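Local coordinates for alpha,alpha-trehalose-phosphate synthase (UDP-forming) (Burkholderia multivorans, PDB 5UOF), which acts as a glycosyltransferase of family 20, an enzyme with the two-domain GT-B fold, at residues 41-46 against 460-465; 124-129 against 134-139. One frame throughout, in Å; residues are numbered along the deposited sequence.

Contact 1: residues 41-46 against 460-465; sequences QETGGV and DLRSVA. With EDO (1,2-ethanediol), chain Q.
T43, in the last turn of helix 32-43, faces R462 in the middle of helix 450-472 with 11.9 Å between their CA atoms, so long side chains have to bridge the gap. Most of the reach comes from R462. Its chain is extended from CG to NE and brings the guanidinium in beside that last turn, where R462 NH2 comes to 3.5 Å from CG2 of T43. That methyl sits at the edge of the guanidinium, in its plane. The other branch of T43 is engaged too: OG1, tucked back over the main chain (chi1 67°), bonds to A39 O in its own helix and to the backbone N of L12 on strand 12-16. E42 reaches across toward the same guanidinium, CG anti to its backbone N (chi1 173°), and places OE2 4.1 Å from NH2 of R462. The charges are opposite, but the gap is too long for a salt bridge, and the carboxylate and guanidinium planes are 60° apart. Any attraction is therefore probably modest. The other carboxylate oxygen, OE1 of E42, accepts a 2.8 Å hydrogen bond from O2 of a 1,2-ethanediol, probably carried over from the crystallisation liquor, whose C1 lies 3.7 Å from NH1 of R462. The diol is also hydrogen-bonded to D455, so it spans the two helices. Beyond T43 the chain turns off in a Schellman motif, with G44 at positive phi, and enters strand 46-48, while the loop residue M9, just ahead of strand 12-16, touches both E42 and R462.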
ATOM      1  N   GLN A  41       6.606 -32.964 -20.737  1.00 28.04           N
ATOM      2  CA  GLN A  41       6.528 -34.154 -21.581  1.00 38.18           C
ATOM      3  C   GLN A  41       7.314 -33.965 -22.871  1.00 36.78           C
ATOM      4  O   GLN A  41       8.028 -34.870 -23.316  1.00 36.50           O
ATOM      5  CB  GLN A  41       5.071 -34.481 -21.902  1.00 39.33           C
ATOM      6  CG  GLN A  41       4.261 -35.049 -20.756  1.00 45.87           C
ATOM      7  CD  GLN A  41       2.773 -35.110 -21.088  1.00 59.37           C
ATOM      8  OE1 GLN A  41       1.986 -35.734 -20.372  1.00 62.29           O
ATOM      9  NE2 GLN A  41       2.384 -34.456 -22.180  1.00 62.15           N
ATOM     10  N   GLU A  42       7.187 -32.790 -23.487  1.00 29.34           N
ATOM     11  CA  GLU A  42       7.829 -32.533 -24.771  1.00 29.90           C
ATOM     12  C   GLU A  42       9.352 -32.548 -24.654  1.00 30.74           C
ATOM     13  O   GLU A  42      10.042 -33.040 -25.558  1.00 31.24           O
ATOM     14  CB  GLU A  42       7.334 -31.194 -25.310  1.00 38.73           C
ATOM     15  CG  GLU A  42       8.015 -30.686 -26.553  1.00 48.04           C
ATOM     16  CD  GLU A  42       7.517 -29.302 -26.928  1.00 61.94           C
ATOM     17  OE1 GLU A  42       6.489 -28.871 -26.363  1.00 67.51           O
ATOM     18  OE2 GLU A  42       8.150 -28.640 -27.778  1.00 67.85           O
ATOM     19  N   THR A  43       9.891 -32.018 -23.551  1.00 28.83           N
ATOM     20  CA  THR A  43      11.335 -31.894 -23.358  1.00 28.87           C
ATOM     21  C   THR A  43      11.949 -33.031 -22.552  1.00 36.51           C
ATOM     22  O   THR A  43      13.162 -33.013 -22.326  1.00 29.90           O
ATOM     23  CB  THR A  43      11.671 -30.563 -22.669  1.00 27.68           C
ATOM     24  OG1 THR A  43      11.168 -30.575 -21.326  1.00 26.33           O
ATOM     25  CG2 THR A  43      11.058 -29.395 -23.432  1.00 28.70           C
ATOM     26  N   GLY A  44      11.159 -34.003 -22.102  1.00 30.36           N
ATOM     27  CA  GLY A  44      11.692 -35.042 -21.239  1.00 31.21           C
ATOM     28  C   GLY A  44      12.300 -34.461 -19.977  1.00 30.53           C
ATOM     29  O   GLY A  44      13.408 -34.832 -19.568  1.00 31.84           O
ATOM     30  N   GLY A  45      11.578 -33.532 -19.356  1.00 28.53           N
ATOM     31  CA  GLY A  45      12.119 -32.721 -18.286  1.00 27.29           C
ATOM     32  C   GLY A  45      11.949 -33.325 -16.905  1.00 27.64           C
ATOM     33  O   GLY A  45      11.627 -34.500 -16.729  1.00 28.64           O
ATOM     34  N   VAL A  46      12.193 -32.480 -15.903  1.00 26.17           N
ATOM     35  CA  VAL A  46      12.163 -32.856 -14.496  1.00 26.17           C
ATOM     36  C   VAL A  46      11.311 -31.835 -13.752  1.00 24.68           C
ATOM     37  O   VAL A  46      11.447 -30.627 -13.975  1.00 27.59           O
ATOM     38  CB  VAL A  46      13.582 -32.914 -13.893  1.00 27.60           C
ATOM     39  CG1 VAL A  46      13.547 -33.413 -12.452  1.00 26.68           C
ATOM     40  CG2 VAL A  46      14.496 -33.792 -14.749  1.00 27.92           C
ATOM     41  N   ASP A 460      10.957 -17.748 -24.238  1.00 20.21           N
ATOM     42  CA  ASP A 460      11.896 -16.741 -23.757  1.00 19.65           C
ATOM     43  C   ASP A 460      13.098 -17.387 -23.075  1.00 20.43           C
ATOM     44  O   ASP A 460      14.220 -16.892 -23.206  1.00 21.21           O
ATOM     45  CB  ASP A 460      11.189 -15.753 -22.830  1.00 21.53           C
ATOM     46  CG  ASP A 460      10.280 -14.787 -23.594  1.00 27.18           C
ATOM     47  OD1 ASP A 460      10.352 -14.769 -24.843  1.00 27.02           O
ATOM     48  OD2 ASP A 460       9.492 -14.052 -22.957  1.00 24.74           O
ATOM     49  N   LEU A 461      12.892 -18.499 -22.360  1.00 20.31           N
ATOM     50  CA  LEU A 461      14.033 -19.244 -21.827  1.00 22.28           C
ATOM     51  C   LEU A 461      14.918 -19.761 -22.950  1.00 25.75           C
ATOM     52  O   LEU A 461      16.152 -19.688 -22.874  1.00 24.85           O
ATOM     53  CB  LEU A 461      13.550 -20.406 -20.962  1.00 21.48           C
ATOM     54  CG  LEU A 461      13.038 -20.068 -19.566  1.00 25.71           C
ATOM     55  CD1 LEU A 461      12.424 -21.294 -18.934  1.00 24.02           C
ATOM     56  CD2 LEU A 461      14.181 -19.528 -18.710  1.00 25.24           C
ATOM     57  N   ARG A 462      14.305 -20.292 -24.008  1.00 22.19           N
ATOM     58  CA  ARG A 462      15.100 -20.771 -25.129  1.00 23.24           C
ATOM     59  C   ARG A 462      15.845 -19.631 -25.808  1.00 25.28           C
ATOM     60  O   ARG A 462      16.957 -19.832 -26.309  1.00 27.19           O
ATOM     61  CB  ARG A 462      14.204 -21.518 -26.117  1.00 23.05           C
ATOM     62  CG  ARG A 462      13.713 -22.833 -25.563  1.00 24.44           C
ATOM     63  CD  ARG A 462      12.714 -23.528 -26.472  1.00 29.97           C
ATOM     64  NE  ARG A 462      12.374 -24.849 -25.950  1.00 34.79           N
ATOM     65  CZ  ARG A 462      11.243 -25.497 -26.217  1.00 32.08           C
ATOM     66  NH1 ARG A 462      10.324 -24.948 -27.000  1.00 30.12           N
ATOM     67  NH2 ARG A 462      11.027 -26.695 -25.688  1.00 31.68           N
ATOM     68  N   SER A 463      15.265 -18.427 -25.823  1.00 24.31           N
ATOM     69  CA  SER A 463      15.962 -17.283 -26.405  1.00 23.56           C
ATOM     70  C   SER A 463      17.204 -16.920 -25.602  1.00 25.32           C
ATOM     71  O   SER A 463      18.225 -16.524 -26.178  1.00 29.52           O
ATOM     72  CB  SER A 463      15.028 -16.079 -26.505  1.00 25.94           C
ATOM     73  OG  SER A 463      14.087 -16.282 -27.541  1.00 30.10           O
ATOM     74  N   VAL A 464      17.131 -17.019 -24.270  1.00 27.50           N
ATOM     75  CA  VAL A 464      18.322 -16.807 -23.450  1.00 28.95           C
ATOM     76  C   VAL A 464      19.426 -17.769 -23.869  1.00 28.03           C
ATOM     77  O   VAL A 464      20.576 -17.370 -24.091  1.00 26.78           O
ATOM     78  CB  VAL A 464      17.983 -16.956 -21.957  1.00 23.91           C
ATOM     79  CG1 VAL A 464      19.262 -16.844 -21.112  1.00 26.12           C
ATOM     80  CG2 VAL A 464      16.987 -15.903 -21.537  1.00 22.83           C
ATOM     81  N   ALA A 465      19.086 -19.055 -23.999  1.00 27.71           N
ATOM     82  CA  ALA A 465      20.079 -20.053 -24.382  1.00 29.50           C
ATOM     83  C   ALA A 465      20.675 -19.746 -25.750  1.00 31.39           C
ATOM     84  O   ALA A 465      21.893 -19.857 -25.948  1.00 33.33           O
ATOM     85  CB  ALA A 465      19.449 -21.447 -24.365  1.00 26.81           C
TER
HETATM   86  C1  EDO Q 515       6.928 -25.695 -25.655  1.00 60.44           C
HETATM   87  O1  EDO Q 515       6.380 -24.465 -26.143  1.00 53.50           O
HETATM   88  C2  EDO Q 515       6.116 -26.194 -24.469  1.00 62.82           C
HETATM   89  O2  EDO Q 515       5.017 -27.016 -24.896  1.00 63.28           O

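Contact 2: residues 124-129 against 134-139; sequences KQLAAL and DLIWVH
L126 and I136 meet through methyl groups, CD2 of L126 lying 4.5 Å from CG2 of I136, a loose apolar touch between a helix and the strand it packs on. Both side chains leave their backbones toward the other segment. L126 holds CG anti to its backbone N (chi1 177°), which carries the forked end onto the sheet, where it also rests on I13 and V15 of strand 12-16. The leucine bridges two adjacent parallel strands in this way, and F146 of helix 146-152 packs against it too. This is a helix-to-strand step of the Rossmann-like domain in the GT-B fold: helix 109-127 runs out, a short loop follows, and the chain re-enters the parallel sheet as strand 135-139. At the turn itself the partners are polar. OD2 of D134 stands 4.2 Å from the carbonyl O of L129; both are acceptors and cannot bond each other, and R11 joins them as the shared donor, its NH2 making a salt bridge to OD2 and a hydrogen bond to L129 O. OD2 also accepts a hydrogen bond from the backbone N of R131, inside the loop, so the carboxylate grips the turn it belongs to. L129 itself directs the end of its side chain away from the strand, onto P62.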
ATOM      1  N   LYS A 124      20.745 -26.645  -3.457  1.00 22.45           N
ATOM      2  CA  LYS A 124      21.841 -27.607  -3.481  1.00 23.95           C
ATOM      3  C   LYS A 124      21.345 -28.998  -3.852  1.00 32.49           C
ATOM      4  O   LYS A 124      22.058 -29.744  -4.532  1.00 28.10           O
ATOM      5  CB  LYS A 124      22.566 -27.638  -2.141  1.00 24.59           C
ATOM      6  CG  LYS A 124      23.886 -28.411  -2.231  1.00 33.63           C
ATOM      7  CD  LYS A 124      24.703 -28.316  -0.964  1.00 41.70           C
ATOM      8  CE  LYS A 124      26.018 -29.057  -1.135  1.00 49.83           C
ATOM      9  NZ  LYS A 124      26.750 -28.562  -2.332  1.00 56.11           N
ATOM     10  N   GLN A 125      20.131 -29.361  -3.428  1.00 24.61           N
ATOM     11  CA  GLN A 125      19.569 -30.651  -3.833  1.00 25.59           C
ATOM     12  C   GLN A 125      19.356 -30.715  -5.340  1.00 29.21           C
ATOM     13  O   GLN A 125      19.660 -31.734  -5.975  1.00 36.75           O
ATOM     14  CB  GLN A 125      18.256 -30.916  -3.097  1.00 31.51           C
ATOM     15  CG  GLN A 125      18.413 -31.187  -1.607  1.00 35.39           C
ATOM     16  CD  GLN A 125      19.144 -32.480  -1.332  1.00 46.14           C
ATOM     17  OE1 GLN A 125      18.785 -33.531  -1.859  1.00 50.87           O
ATOM     18  NE2 GLN A 125      20.187 -32.409  -0.514  1.00 51.14           N
ATOM     19  N   LEU A 126      18.847 -29.630  -5.934  1.00 28.40           N
ATOM     20  CA  LEU A 126      18.591 -29.624  -7.373  1.00 33.30           C
ATOM     21  C   LEU A 126      19.888 -29.636  -8.179  1.00 39.78           C
ATOM     22  O   LEU A 126      19.965 -30.289  -9.228  1.00 31.48           O
ATOM     23  CB  LEU A 126      17.747 -28.410  -7.750  1.00 28.94           C
ATOM     24  CG  LEU A 126      17.491 -28.287  -9.254  1.00 29.44           C
ATOM     25  CD1 LEU A 126      16.692 -29.487  -9.749  1.00 30.36           C
ATOM     26  CD2 LEU A 126      16.795 -26.998  -9.585  1.00 27.59           C
ATOM     27  N   ALA A 127      20.916 -28.934  -7.697  1.00 34.18           N
ATOM     28  CA  ALA A 127      22.079 -28.637  -8.530  1.00 34.10           C
ATOM     29  C   ALA A 127      22.743 -29.908  -9.048  1.00 26.78           C
ATOM     30  O   ALA A 127      23.197 -29.954 -10.198  1.00 27.31           O
ATOM     31  CB  ALA A 127      23.081 -27.793  -7.742  1.00 34.44           C
ATOM     32  N   ALA A 128      22.786 -30.956  -8.224  1.00 29.27           N
ATOM     33  CA  ALA A 128      23.437 -32.195  -8.626  1.00 33.53           C
ATOM     34  C   ALA A 128      22.698 -32.892  -9.760  1.00 33.74           C
ATOM     35  O   ALA A 128      23.293 -33.720 -10.455  1.00 36.60           O
ATOM     36  CB  ALA A 128      23.558 -33.136  -7.428  1.00 40.01           C
ATOM     37  N   LEU A 129      21.423 -32.572  -9.969  1.00 33.10           N
ATOM     38  CA  LEU A 129      20.635 -33.208 -11.020  1.00 36.63           C
ATOM     39  C   LEU A 129      20.694 -32.464 -12.348  1.00 30.31           C
ATOM     40  O   LEU A 129      20.147 -32.961 -13.340  1.00 29.79           O
ATOM     41  CB  LEU A 129      19.172 -33.325 -10.588  1.00 36.23           C
ATOM     42  CG  LEU A 129      18.881 -33.905  -9.210  1.00 42.48           C
ATOM     43  CD1 LEU A 129      17.406 -33.760  -8.881  1.00 44.69           C
ATOM     44  CD2 LEU A 129      19.311 -35.355  -9.147  1.00 46.83           C
ATOM     45  N   ASP A 134      20.119 -27.492 -19.324  1.00 26.42           N
ATOM     46  CA  ASP A 134      18.775 -27.505 -18.762  1.00 25.31           C
ATOM     47  C   ASP A 134      18.213 -26.092 -18.680  1.00 27.46           C
ATOM     48  O   ASP A 134      18.922 -25.139 -18.334  1.00 24.04           O
ATOM     49  CB  ASP A 134      18.776 -28.131 -17.369  1.00 25.14           C
ATOM     50  CG  ASP A 134      18.970 -29.640 -17.392  1.00 26.56           C
ATOM     51  OD1 ASP A 134      18.776 -30.263 -18.461  1.00 27.51           O
ATOM     52  OD2 ASP A 134      19.303 -30.193 -16.320  1.00 26.80           O
ATOM     53  N   LEU A 135      16.930 -25.963 -18.997  1.00 23.28           N
ATOM     54  CA  LEU A 135      16.187 -24.727 -18.773  1.00 21.94           C
ATOM     55  C   LEU A 135      15.417 -24.855 -17.462  1.00 21.78           C
ATOM     56  O   LEU A 135      14.619 -25.785 -17.299  1.00 26.32           O
ATOM     57  CB  LEU A 135      15.236 -24.463 -19.939  1.00 21.96           C
ATOM     58  CG  LEU A 135      15.865 -24.561 -21.329  1.00 23.15           C
ATOM     59  CD1 LEU A 135      14.795 -24.497 -22.415  1.00 27.89           C
ATOM     60  CD2 LEU A 135      16.900 -23.470 -21.539  1.00 23.14           C
ATOM     61  N   ILE A 136      15.636 -23.920 -16.537  1.00 20.08           N
ATOM     62  CA  ILE A 136      15.079 -24.004 -15.190  1.00 19.34           C
ATOM     63  C   ILE A 136      13.992 -22.950 -15.043  1.00 23.68           C
ATOM     64  O   ILE A 136      14.228 -21.771 -15.331  1.00 21.24           O
ATOM     65  CB  ILE A 136      16.170 -23.822 -14.124  1.00 19.31           C
ATOM     66  CG1 ILE A 136      17.324 -24.801 -14.407  1.00 20.63           C
ATOM     67  CG2 ILE A 136      15.602 -24.054 -12.734  1.00 18.78           C
ATOM     68  CD1 ILE A 136      18.476 -24.661 -13.431  1.00 21.22           C
ATOM     69  N   TRP A 137      12.818 -23.373 -14.565  1.00 17.87           N
ATOM     70  CA  TRP A 137      11.650 -22.500 -14.410  1.00 16.91           C
ATOM     71  C   TRP A 137      11.140 -22.598 -12.975  1.00 16.39           C
ATOM     72  O   TRP A 137      10.545 -23.612 -12.594  1.00 16.85           O
ATOM     73  CB  TRP A 137      10.560 -22.891 -15.404  1.00 17.24           C
ATOM     74  CG  TRP A 137       9.438 -21.883 -15.503  1.00 16.42           C
ATOM     75  CD1 TRP A 137       9.320 -20.707 -14.820  1.00 22.15           C
ATOM     76  CD2 TRP A 137       8.288 -21.983 -16.343  1.00 16.63           C
ATOM     77  NE1 TRP A 137       8.163 -20.061 -15.186  1.00 19.19           N
ATOM     78  CE2 TRP A 137       7.513 -20.824 -16.123  1.00 17.69           C
ATOM     79  CE3 TRP A 137       7.841 -22.938 -17.269  1.00 18.62           C
ATOM     80  CZ2 TRP A 137       6.313 -20.599 -16.787  1.00 20.15           C
ATOM     81  CZ3 TRP A 137       6.634 -22.706 -17.928  1.00 22.20           C
ATOM     82  CH2 TRP A 137       5.895 -21.547 -17.682  1.00 22.65           C
ATOM     83  N   VAL A 138      11.359 -21.530 -12.189  1.00 15.57           N
ATOM     84  CA  VAL A 138      11.013 -21.459 -10.769  1.00 18.07           C
ATOM     85  C   VAL A 138       9.695 -20.714 -10.599  1.00 14.89           C
ATOM     86  O   VAL A 138       9.489 -19.651 -11.201  1.00 17.35           O
ATOM     87  CB  VAL A 138      12.136 -20.760  -9.978  1.00 14.83           C
ATOM     88  CG1 VAL A 138      11.797 -20.706  -8.487  1.00 17.27           C
ATOM     89  CG2 VAL A 138      13.474 -21.463 -10.223  1.00 16.09           C
ATOM     90  N   HIS A 139       8.816 -21.232  -9.739  1.00 15.80           N
ATOM     91  CA  HIS A 139       7.469 -20.688  -9.589  1.00 15.59           C
ATOM     92  C   HIS A 139       7.224 -20.110  -8.207  1.00 15.28           C
ATOM     93  O   HIS A 139       7.295 -20.824  -7.203  1.00 15.78           O
ATOM     94  CB  HIS A 139       6.425 -21.751  -9.913  1.00 17.84           C
ATOM     95  CG  HIS A 139       6.352 -22.035 -11.371  1.00 16.07           C
ATOM     96  ND1 HIS A 139       5.451 -21.397 -12.200  1.00 17.86           N
ATOM     97  CD2 HIS A 139       7.135 -22.797 -12.168  1.00 17.10           C
ATOM     98  CE1 HIS A 139       5.654 -21.795 -13.443  1.00 16.00           C
ATOM     99  NE2 HIS A 139       6.674 -22.639 -13.450  1.00 17.77           N
TER

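In the fold
Strand 135-139 is where the two contacts join, their centres 12 Å apart. Contact 2 uses the face of the strand that carries I136, whereas helix 450-472 of contact 1 lies against the alternate residues: CG of R462 is 3.7 Å from CD1 of L135, and CD1 of L461 is 4.3 Å from CB of W137. The same helix continues the packing with F457, stacked on W137, and W453. R11 is a further link, since V46 of contact 1 touches it and D134 of contact 2 binds it. Along the chain, contact 2 is nested within the loop closed by contact 1. The sodium ion is held by other residues, R360, S362 and Q385.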